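Local coordinates for N-ACETYLMURAMOYL-L-ALANINE AMIDASE CwlV (Paenibacillus polymyxa, PDB 1JWQ), which probably hydrolyses, as a zinc-dependent amidase represented here by its catalytic domain, the amide bond between N-acetylmuramic acid and L-alanine in bacterial cell-wall peptidoglycan, at residues A[170-173]-A[174-178]; A[65-68]-A[69-73]; A[29-32]-A[33-37]. One frame throughout, in Å; residues are numbered along the deposited sequence.

Overall arrangement
All three contacts are local, each formed within one helix or where that helix ends, in an open alpha-beta-alpha domain built round a six-stranded mixed sheet. Along the chain contact 3 comes first, on helix 26-42, then contact 2 at the end of helix 61-70, and finally contact 1 at the end of helix 158-176. Their centres lie about 18 to 19 Å from one another. Contacts 1 and 3 come closest, about 4 Å between nearest atoms, and both helices send side chains onto strand 2-8. Contact 3 lies beside the zinc site, whereas contacts 1 and 2 show how a helix is finished before the chain turns away.

Contact 1 (A[170-173]-A[174-178]); sequences DGIT and EYLDV
E174 folds back over D170, one turn earlier in the helix, and its side chain can be followed outward from there. Its CB stands 3.2 Å from D170 O, and CG lies still nearer to that same oxygen because chi1 (-68°) sets CG beside the backbone N, anti to the carbonyl carbon. A bend at chi2 (-75°) carries CD and the carboxylate off the backbone of D170; OE1 is in a salt bridge with K179, and OE2 lies 6.1 Å from OD2 of D170. The two acids therefore share a helix face without touching, and D170 has its own partner in Q166. The backbone joins the same two residues, E174 N to D170 O, a bond of 2.7 Å.

Beyond this turn helix 158-176 ends in a Schellman motif. D177 takes positive phi, and V178 N returns to T173 O at 3.2 Å, lying in the carbonyl plane, while D177 N makes a weak bond to E174 O. The reversal brings V178 CG2 to within 3.9 Å of T173 CG2, two methyls meeting across the closing turn. The threonine hydroxyl is turned back to A169 O, which leaves its methyl for this contact.

On the sheet-facing side I172 and L176 run side by side, with CG2 of I172 3.8 Å from CD1 of L176. Both leucine and isoleucine rest on V4 of strand 2-8, while the ring of Y175 meets that of F104 with the planes at about 40°.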
ATOM      1  N   ASP A 170       6.211   0.781   9.982  1.00 13.74           N
ATOM      2  CA  ASP A 170       6.073   0.216  11.323  1.00 13.27           C
ATOM      3  C   ASP A 170       5.249  -1.073  11.280  1.00 13.38           C
ATOM      4  O   ASP A 170       5.584  -2.054  11.941  1.00 12.39           O
ATOM      5  CB  ASP A 170       5.410   1.222  12.267  1.00 12.56           C
ATOM      6  CG  ASP A 170       6.330   2.371  12.640  1.00 12.84           C
ATOM      7  OD1 ASP A 170       5.842   3.347  13.246  1.00 12.74           O
ATOM      8  OD2 ASP A 170       7.537   2.299  12.333  1.00 14.76           O
ATOM      9  N   GLY A 171       4.174  -1.068  10.501  1.00 12.12           N
ATOM     10  CA  GLY A 171       3.346  -2.256  10.392  1.00 12.16           C
ATOM     11  C   GLY A 171       4.171  -3.456   9.959  1.00 11.59           C
ATOM     12  O   GLY A 171       4.019  -4.557  10.486  1.00 12.65           O
ATOM     13  N   ILE A 172       5.060  -3.238   8.997  1.00 11.64           N
ATOM     14  CA  ILE A 172       5.918  -4.301   8.483  1.00 11.83           C
ATOM     15  C   ILE A 172       6.980  -4.693   9.502  1.00 11.32           C
ATOM     16  O   ILE A 172       7.205  -5.876   9.764  1.00 10.78           O
ATOM     17  CB  ILE A 172       6.611  -3.853   7.182  1.00 11.83           C
ATOM     18  CG1 ILE A 172       5.560  -3.695   6.080  1.00 11.68           C
ATOM     19  CG2 ILE A 172       7.690  -4.856   6.784  1.00 10.69           C
ATOM     20  CD1 ILE A 172       6.035  -2.898   4.878  1.00 10.50           C
ATOM     21  N   THR A 173       7.626  -3.687  10.074  1.00 12.38           N
ATOM     22  CA  THR A 173       8.669  -3.910  11.064  1.00 12.40           C
ATOM     23  C   THR A 173       8.131  -4.641  12.288  1.00 13.50           C
ATOM     24  O   THR A 173       8.750  -5.586  12.777  1.00 15.32           O
ATOM     25  CB  THR A 173       9.282  -2.577  11.508  1.00 12.38           C
ATOM     26  OG1 THR A 173       9.817  -1.905  10.364  1.00 13.52           O
ATOM     27  CG2 THR A 173      10.395  -2.810  12.523  1.00 11.37           C
ATOM     28  N   GLU A 174       6.980  -4.199  12.781  1.00 12.21           N
ATOM     29  CA  GLU A 174       6.377  -4.822  13.951  1.00 13.61           C
ATOM     30  C   GLU A 174       5.956  -6.254  13.663  1.00 14.00           C
ATOM     31  O   GLU A 174       6.220  -7.149  14.459  1.00 13.58           O
ATOM     32  CB  GLU A 174       5.159  -4.019  14.419  1.00 14.86           C
ATOM     33  CG  GLU A 174       5.480  -2.644  14.981  1.00 12.63           C
ATOM     34  CD  GLU A 174       6.084  -2.692  16.374  1.00 15.21           C
ATOM     35  OE1 GLU A 174       6.108  -3.783  16.987  1.00 15.10           O
ATOM     36  OE2 GLU A 174       6.522  -1.629  16.860  1.00 15.32           O
ATOM     37  N   TYR A 175       5.304  -6.474  12.525  1.00 13.66           N
ATOM     38  CA  TYR A 175       4.852  -7.818  12.178  1.00 13.55           C
ATOM     39  C   TYR A 175       6.011  -8.790  12.008  1.00 14.14           C
ATOM     40  O   TYR A 175       5.948  -9.929  12.474  1.00 15.80           O
ATOM     41  CB  TYR A 175       4.030  -7.812  10.887  1.00 13.89           C
ATOM     42  CG  TYR A 175       3.491  -9.187  10.548  1.00 13.31           C
ATOM     43  CD1 TYR A 175       2.476  -9.762  11.312  1.00 16.72           C
ATOM     44  CD2 TYR A 175       4.030  -9.933   9.500  1.00 15.09           C
ATOM     45  CE1 TYR A 175       2.009 -11.052  11.044  1.00 16.17           C
ATOM     46  CE2 TYR A 175       3.573 -11.225   9.221  1.00 15.09           C
ATOM     47  CZ  TYR A 175       2.562 -11.774  10.000  1.00 17.00           C
ATOM     48  OH  TYR A 175       2.105 -13.045   9.732  1.00 16.20           O
ATOM     49  N   LEU A 176       7.065  -8.340  11.336  1.00 13.88           N
ATOM     50  CA  LEU A 176       8.228  -9.185  11.097  1.00 12.94           C
ATOM     51  C   LEU A 176       9.158  -9.248  12.301  1.00 15.53           C
ATOM     52  O   LEU A 176      10.151  -9.972  12.289  1.00 15.11           O
ATOM     53  CB  LEU A 176       8.987  -8.695   9.864  1.00 12.86           C
ATOM     54  CG  LEU A 176       8.229  -8.914   8.551  1.00 12.87           C
ATOM     55  CD1 LEU A 176       9.052  -8.379   7.388  1.00 11.94           C
ATOM     56  CD2 LEU A 176       7.948 -10.405   8.371  1.00 14.61           C
ATOM     57  N   ASP A 177       8.821  -8.483  13.335  1.00 15.39           N
ATOM     58  CA  ASP A 177       9.593  -8.458  14.571  1.00 17.73           C
ATOM     59  C   ASP A 177      11.081  -8.228  14.316  1.00 18.22           C
ATOM     60  O   ASP A 177      11.932  -8.993  14.769  1.00 19.06           O
ATOM     61  CB  ASP A 177       9.363  -9.771  15.331  1.00 20.29           C
ATOM     62  CG  ASP A 177       9.899  -9.735  16.749  1.00 23.16           C
ATOM     63  OD1 ASP A 177       9.863  -8.657  17.382  1.00 21.23           O
ATOM     64  OD2 ASP A 177      10.338 -10.797  17.236  1.00 23.26           O
ATOM     65  N   VAL A 178      11.388  -7.162  13.582  1.00 18.56           N
ATOM     66  CA  VAL A 178      12.773  -6.820  13.277  1.00 18.49           C
ATOM     67  C   VAL A 178      13.122  -5.423  13.785  1.00 19.60           C
ATOM     68  O   VAL A 178      13.908  -4.707  13.165  1.00 20.86           O
ATOM     69  CB  VAL A 178      13.054  -6.887  11.757  1.00 18.41           C
ATOM     70  CG1 VAL A 178      13.027  -8.336  11.287  1.00 18.03           C
ATOM     71  CG2 VAL A 178      12.021  -6.061  10.993  1.00 16.64           C
TER

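Contact 2 (A[65-68]-A[69-73]); sequences VKVA and ENLKA
Peptide groups are the flat units that meet here, and A68 presents its carbonyl to A73 with the donor in the carbonyl plane: A73 N reaches A68 O at 2.9 Å and is almost straight, 177° at the hydrogen. One turn back, E69 N, N70 N and L71 N make the ordinary helical bonds to V65 O, K66 O and V67 O.

The side chains follow the same spacing. V67 and L71 lie side by side, their CG1 and CD1 methyls 3.7 Å apart. The leucine CG, set beside its own backbone N, also sits 3.3 Å from V67 O, the oxygen that L71 N binds. In the same way E69 places CG 3.9 Å from V65 CG1, an aliphatic overlap at the base of an acid whose OE2 is hydrogen-bonded to T135. V65 and E69 both touch T134 as well, so this side of the helix rests against the loop that holds T134 and T135.

Past L71 the chain leaves the helix at K72, with positive phi, and K72 N bonds to E69 O at 3.1 Å. A68 CB and A73 CB come within 4.2 Å of each other, the apolar pair that spans the Schellman motif ending helix 61-70 just ahead of strand 75-82.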
ATOM      1  N   VAL A  65       2.758 -10.429  -8.495  1.00 10.85           N
ATOM      2  CA  VAL A  65       2.700 -11.595  -7.621  1.00 10.58           C
ATOM      3  C   VAL A  65       3.922 -12.483  -7.843  1.00 12.01           C
ATOM      4  O   VAL A  65       4.536 -12.960  -6.885  1.00 10.94           O
ATOM      5  CB  VAL A  65       1.420 -12.435  -7.882  1.00 10.92           C
ATOM      6  CG1 VAL A  65       1.491 -13.748  -7.115  1.00 12.59           C
ATOM      7  CG2 VAL A  65       0.187 -11.645  -7.475  1.00 11.35           C
ATOM      8  N   LYS A  66       4.288 -12.685  -9.104  1.00 13.18           N
ATOM      9  CA  LYS A  66       5.428 -13.537  -9.428  1.00 14.32           C
ATOM     10  C   LYS A  66       6.710 -13.099  -8.726  1.00 13.84           C
ATOM     11  O   LYS A  66       7.484 -13.934  -8.256  1.00 14.51           O
ATOM     12  CB  LYS A  66       5.648 -13.588 -10.941  1.00 18.28           C
ATOM     13  CG  LYS A  66       6.708 -14.602 -11.360  1.00 23.27           C
ATOM     14  CD  LYS A  66       6.530 -15.046 -12.807  1.00 28.74           C
ATOM     15  CE  LYS A  66       6.641 -13.887 -13.777  1.00 30.22           C
ATOM     16  NZ  LYS A  66       6.480 -14.344 -15.190  1.00 32.86           N
ATOM     17  N   VAL A  67       6.938 -11.794  -8.651  1.00 14.35           N
ATOM     18  CA  VAL A  67       8.127 -11.284  -7.979  1.00 15.21           C
ATOM     19  C   VAL A  67       8.119 -11.722  -6.519  1.00 13.01           C
ATOM     20  O   VAL A  67       9.115 -12.223  -5.999  1.00 12.41           O
ATOM     21  CB  VAL A  67       8.180  -9.741  -8.018  1.00 16.36           C
ATOM     22  CG1 VAL A  67       9.358  -9.239  -7.192  1.00 20.36           C
ATOM     23  CG2 VAL A  67       8.294  -9.264  -9.454  1.00 19.40           C
ATOM     24  N   ALA A  68       6.986 -11.522  -5.858  1.00 12.86           N
ATOM     25  CA  ALA A  68       6.852 -11.893  -4.460  1.00 11.36           C
ATOM     26  C   ALA A  68       7.077 -13.388  -4.269  1.00 11.51           C
ATOM     27  O   ALA A  68       7.791 -13.797  -3.359  1.00 12.51           O
ATOM     28  CB  ALA A  68       5.472 -11.496  -3.939  1.00 10.97           C
ATOM     29  N   GLU A  69       6.482 -14.205  -5.133  1.00 10.85           N
ATOM     30  CA  GLU A  69       6.641 -15.652  -5.014  1.00 11.45           C
ATOM     31  C   GLU A  69       8.066 -16.103  -5.301  1.00 12.16           C
ATOM     32  O   GLU A  69       8.645 -16.883  -4.543  1.00 11.68           O
ATOM     33  CB  GLU A  69       5.677 -16.376  -5.953  1.00 11.70           C
ATOM     34  CG  GLU A  69       4.218 -16.090  -5.646  1.00 12.07           C
ATOM     35  CD  GLU A  69       3.875 -16.384  -4.201  1.00 13.76           C
ATOM     36  OE1 GLU A  69       3.237 -15.528  -3.553  1.00 11.39           O
ATOM     37  OE2 GLU A  69       4.244 -17.473  -3.712  1.00 15.40           O
ATOM     38  N   ASN A  70       8.629 -15.606  -6.396  1.00 13.05           N
ATOM     39  CA  ASN A  70       9.984 -15.979  -6.786  1.00 14.08           C
ATOM     40  C   ASN A  70      11.052 -15.581  -5.768  1.00 14.22           C
ATOM     41  O   ASN A  70      11.985 -16.341  -5.519  1.00 14.36           O
ATOM     42  CB  ASN A  70      10.314 -15.387  -8.159  1.00 13.46           C
ATOM     43  CG  ASN A  70      11.741 -15.679  -8.591  1.00 14.03           C
ATOM     44  OD1 ASN A  70      12.616 -14.819  -8.492  1.00 12.33           O
ATOM     45  ND2 ASN A  70      11.986 -16.902  -9.057  1.00 14.19           N
ATOM     46  N   LEU A  71      10.920 -14.396  -5.179  1.00 13.48           N
ATOM     47  CA  LEU A  71      11.893 -13.936  -4.192  1.00 13.05           C
ATOM     48  C   LEU A  71      11.556 -14.422  -2.784  1.00 13.09           C
ATOM     49  O   LEU A  71      12.234 -14.069  -1.813  1.00 13.49           O
ATOM     50  CB  LEU A  71      11.976 -12.406  -4.213  1.00 13.56           C
ATOM     51  CG  LEU A  71      12.327 -11.796  -5.574  1.00 12.75           C
ATOM     52  CD1 LEU A  71      12.446 -10.274  -5.442  1.00 13.85           C
ATOM     53  CD2 LEU A  71      13.637 -12.391  -6.078  1.00 13.12           C
ATOM     54  N   LYS A  72      10.514 -15.243  -2.690  1.00 13.61           N
ATOM     55  CA  LYS A  72      10.059 -15.801  -1.421  1.00 14.09           C
ATOM     56  C   LYS A  72       9.860 -14.717  -0.370  1.00 13.29           C
ATOM     57  O   LYS A  72      10.415 -14.785   0.725  1.00 13.36           O
ATOM     58  CB  LYS A  72      11.059 -16.842  -0.909  1.00 18.64           C
ATOM     59  CG  LYS A  72      11.311 -17.987  -1.879  1.00 21.43           C
ATOM     60  CD  LYS A  72      12.212 -19.057  -1.269  1.00 26.33           C
ATOM     61  CE  LYS A  72      13.554 -18.489  -0.833  1.00 29.33           C
ATOM     62  NZ  LYS A  72      14.291 -17.849  -1.956  1.00 31.17           N
ATOM     63  N   ALA A  73       9.058 -13.714  -0.707  1.00 11.67           N
ATOM     64  CA  ALA A  73       8.805 -12.616   0.217  1.00 12.05           C
ATOM     65  C   ALA A  73       8.197 -13.109   1.529  1.00 11.96           C
ATOM     66  O   ALA A  73       7.465 -14.097   1.554  1.00 12.12           O
ATOM     67  CB  ALA A  73       7.874 -11.593  -0.437  1.00  8.99           C
TER

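Contact 3 (A[29-32]-A[33-37]); sequences FNLA and MALKV
A methylene, and not the sulfur, takes the place over the ring in the Met-aromatic pair of F29 and M33. CG of M33 stands 3.6 Å from the ring centroid, 20° off the normal, in a CH-pi contact displaced toward the rim, where CZ is its nearest ring atom at 3.4 Å. SD follows obliquely, 4.5 Å from the centroid of the F29 ring and nearest to CE1. The torsions of both residues bring this about: the ring leaves its helix with CG anti to the backbone N (chi1 172°), and M33 has CG beside its own backbone N, which puts that methylene over the ring, while the bends at chi2 and chi3 carry SD obliquely past the ring and CE away from it. Both side chains also touch Q161 of helix 158-176. With an alanine in place of F29, the face beneath CG would be gone, and with it the oblique contact to SD, and the methionine would probably be set free to turn in the gap left beside Q161.

On another side of the helix L31 crosses L35, with CD1 3.9 Å from CG of the later leucine. A34, on helix 26-42 of the beta-alpha-beta unit, touches I6 and A8 of strand 2-8 and L51 of strand 47-51. Farther on, K36 N bonds to A32 O, and its NZ makes a salt bridge with E158 and a hydrogen bond to N162.

N30 faces the metal site. Its ND2 is hydrogen-bonded to both G9 O and E26 OE1. The bond to G9 O holds the amide in place, and the one to E26 probably helps to orient that zinc ligand, which with H10 and H80 binds the metal.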
ATOM      1  N   PHE A  29       0.587   8.637  -6.652  1.00 10.37           N
ATOM      2  CA  PHE A  29       0.538   8.521  -5.201  1.00 10.10           C
ATOM      3  C   PHE A  29       1.137   7.190  -4.748  1.00 10.00           C
ATOM      4  O   PHE A  29       1.954   7.150  -3.832  1.00 11.23           O
ATOM      5  CB  PHE A  29      -0.911   8.609  -4.713  1.00  9.94           C
ATOM      6  CG  PHE A  29      -1.078   8.304  -3.247  1.00 11.72           C
ATOM      7  CD1 PHE A  29      -0.737   9.242  -2.282  1.00 11.47           C
ATOM      8  CD2 PHE A  29      -1.559   7.063  -2.834  1.00 11.77           C
ATOM      9  CE1 PHE A  29      -0.870   8.955  -0.925  1.00 11.71           C
ATOM     10  CE2 PHE A  29      -1.696   6.765  -1.482  1.00 11.04           C
ATOM     11  CZ  PHE A  29      -1.350   7.716  -0.523  1.00 13.67           C
ATOM     12  N   ASN A  30       0.725   6.101  -5.392  1.00  9.44           N
ATOM     13  CA  ASN A  30       1.211   4.779  -5.022  1.00  9.34           C
ATOM     14  C   ASN A  30       2.725   4.662  -5.083  1.00 10.00           C
ATOM     15  O   ASN A  30       3.348   4.102  -4.181  1.00  9.18           O
ATOM     16  CB  ASN A  30       0.577   3.704  -5.914  1.00 10.30           C
ATOM     17  CG  ASN A  30      -0.936   3.630  -5.751  1.00  9.88           C
ATOM     18  OD1 ASN A  30      -1.485   4.087  -4.747  1.00  9.53           O
ATOM     19  ND2 ASN A  30      -1.614   3.037  -6.732  1.00  9.42           N
ATOM     20  N   LEU A  31       3.319   5.187  -6.146  1.00 10.86           N
ATOM     21  CA  LEU A  31       4.767   5.123  -6.300  1.00 11.59           C
ATOM     22  C   LEU A  31       5.471   5.962  -5.236  1.00 10.79           C
ATOM     23  O   LEU A  31       6.412   5.500  -4.599  1.00 10.70           O
ATOM     24  CB  LEU A  31       5.167   5.608  -7.692  1.00 12.06           C
ATOM     25  CG  LEU A  31       6.673   5.615  -7.973  1.00 11.51           C
ATOM     26  CD1 LEU A  31       7.232   4.204  -7.839  1.00 12.26           C
ATOM     27  CD2 LEU A  31       6.912   6.149  -9.374  1.00 14.36           C
ATOM     28  N   ALA A  32       5.014   7.197  -5.048  1.00 12.24           N
ATOM     29  CA  ALA A  32       5.612   8.082  -4.053  1.00 11.45           C
ATOM     30  C   ALA A  32       5.602   7.419  -2.677  1.00 13.35           C
ATOM     31  O   ALA A  32       6.574   7.510  -1.922  1.00 13.55           O
ATOM     32  CB  ALA A  32       4.847   9.415  -4.006  1.00  9.82           C
ATOM     33  N   MET A  33       4.502   6.746  -2.356  1.00 11.97           N
ATOM     34  CA  MET A  33       4.379   6.066  -1.070  1.00 11.71           C
ATOM     35  C   MET A  33       5.330   4.875  -0.984  1.00 10.74           C
ATOM     36  O   MET A  33       6.021   4.698   0.017  1.00 10.65           O
ATOM     37  CB  MET A  33       2.940   5.586  -0.851  1.00 12.32           C
ATOM     38  CG  MET A  33       1.948   6.708  -0.599  1.00 13.32           C
ATOM     39  SD  MET A  33       2.427   7.708   0.824  1.00 16.59           S
ATOM     40  CE  MET A  33       2.676   6.437   2.050  1.00 11.90           C
ATOM     41  N   ALA A  34       5.355   4.061  -2.036  1.00 10.86           N
ATOM     42  CA  ALA A  34       6.226   2.893  -2.071  1.00 11.34           C
ATOM     43  C   ALA A  34       7.687   3.296  -1.901  1.00 11.71           C
ATOM     44  O   ALA A  34       8.436   2.658  -1.158  1.00 11.95           O
ATOM     45  CB  ALA A  34       6.037   2.135  -3.384  1.00 11.87           C
ATOM     46  N   LEU A  35       8.093   4.359  -2.583  1.00 12.00           N
ATOM     47  CA  LEU A  35       9.474   4.824  -2.494  1.00 12.88           C
ATOM     48  C   LEU A  35       9.806   5.319  -1.088  1.00 13.39           C
ATOM     49  O   LEU A  35      10.909   5.099  -0.592  1.00 13.83           O
ATOM     50  CB  LEU A  35       9.725   5.937  -3.515  1.00 14.48           C
ATOM     51  CG  LEU A  35       9.620   5.509  -4.982  1.00 15.53           C
ATOM     52  CD1 LEU A  35       9.875   6.702  -5.880  1.00 17.97           C
ATOM     53  CD2 LEU A  35      10.622   4.394  -5.273  1.00 17.70           C
ATOM     54  N   LYS A  36       8.855   5.991  -0.449  1.00 13.06           N
ATOM     55  CA  LYS A  36       9.077   6.491   0.904  1.00 13.07           C
ATOM     56  C   LYS A  36       9.176   5.337   1.897  1.00 13.16           C
ATOM     57  O   LYS A  36      10.024   5.348   2.790  1.00 12.50           O
ATOM     58  CB  LYS A  36       7.956   7.449   1.316  1.00 13.45           C
ATOM     59  CG  LYS A  36       8.055   8.824   0.676  1.00 15.14           C
ATOM     60  CD  LYS A  36       6.854   9.689   1.018  1.00 19.40           C
ATOM     61  CE  LYS A  36       6.928  11.058   0.336  1.00 18.38           C
ATOM     62  NZ  LYS A  36       8.094  11.846   0.818  1.00 21.63           N
ATOM     63  N   VAL A  37       8.315   4.335   1.741  1.00 12.85           N
ATOM     64  CA  VAL A  37       8.350   3.190   2.640  1.00 12.10           C
ATOM     65  C   VAL A  37       9.680   2.467   2.444  1.00 14.10           C
ATOM     66  O   VAL A  37      10.303   2.022   3.407  1.00 13.73           O
ATOM     67  CB  VAL A  37       7.166   2.228   2.366  1.00 13.22           C
ATOM     68  CG1 VAL A  37       7.318   0.948   3.185  1.00 11.92           C
ATOM     69  CG2 VAL A  37       5.859   2.916   2.727  1.00 10.41           C
TER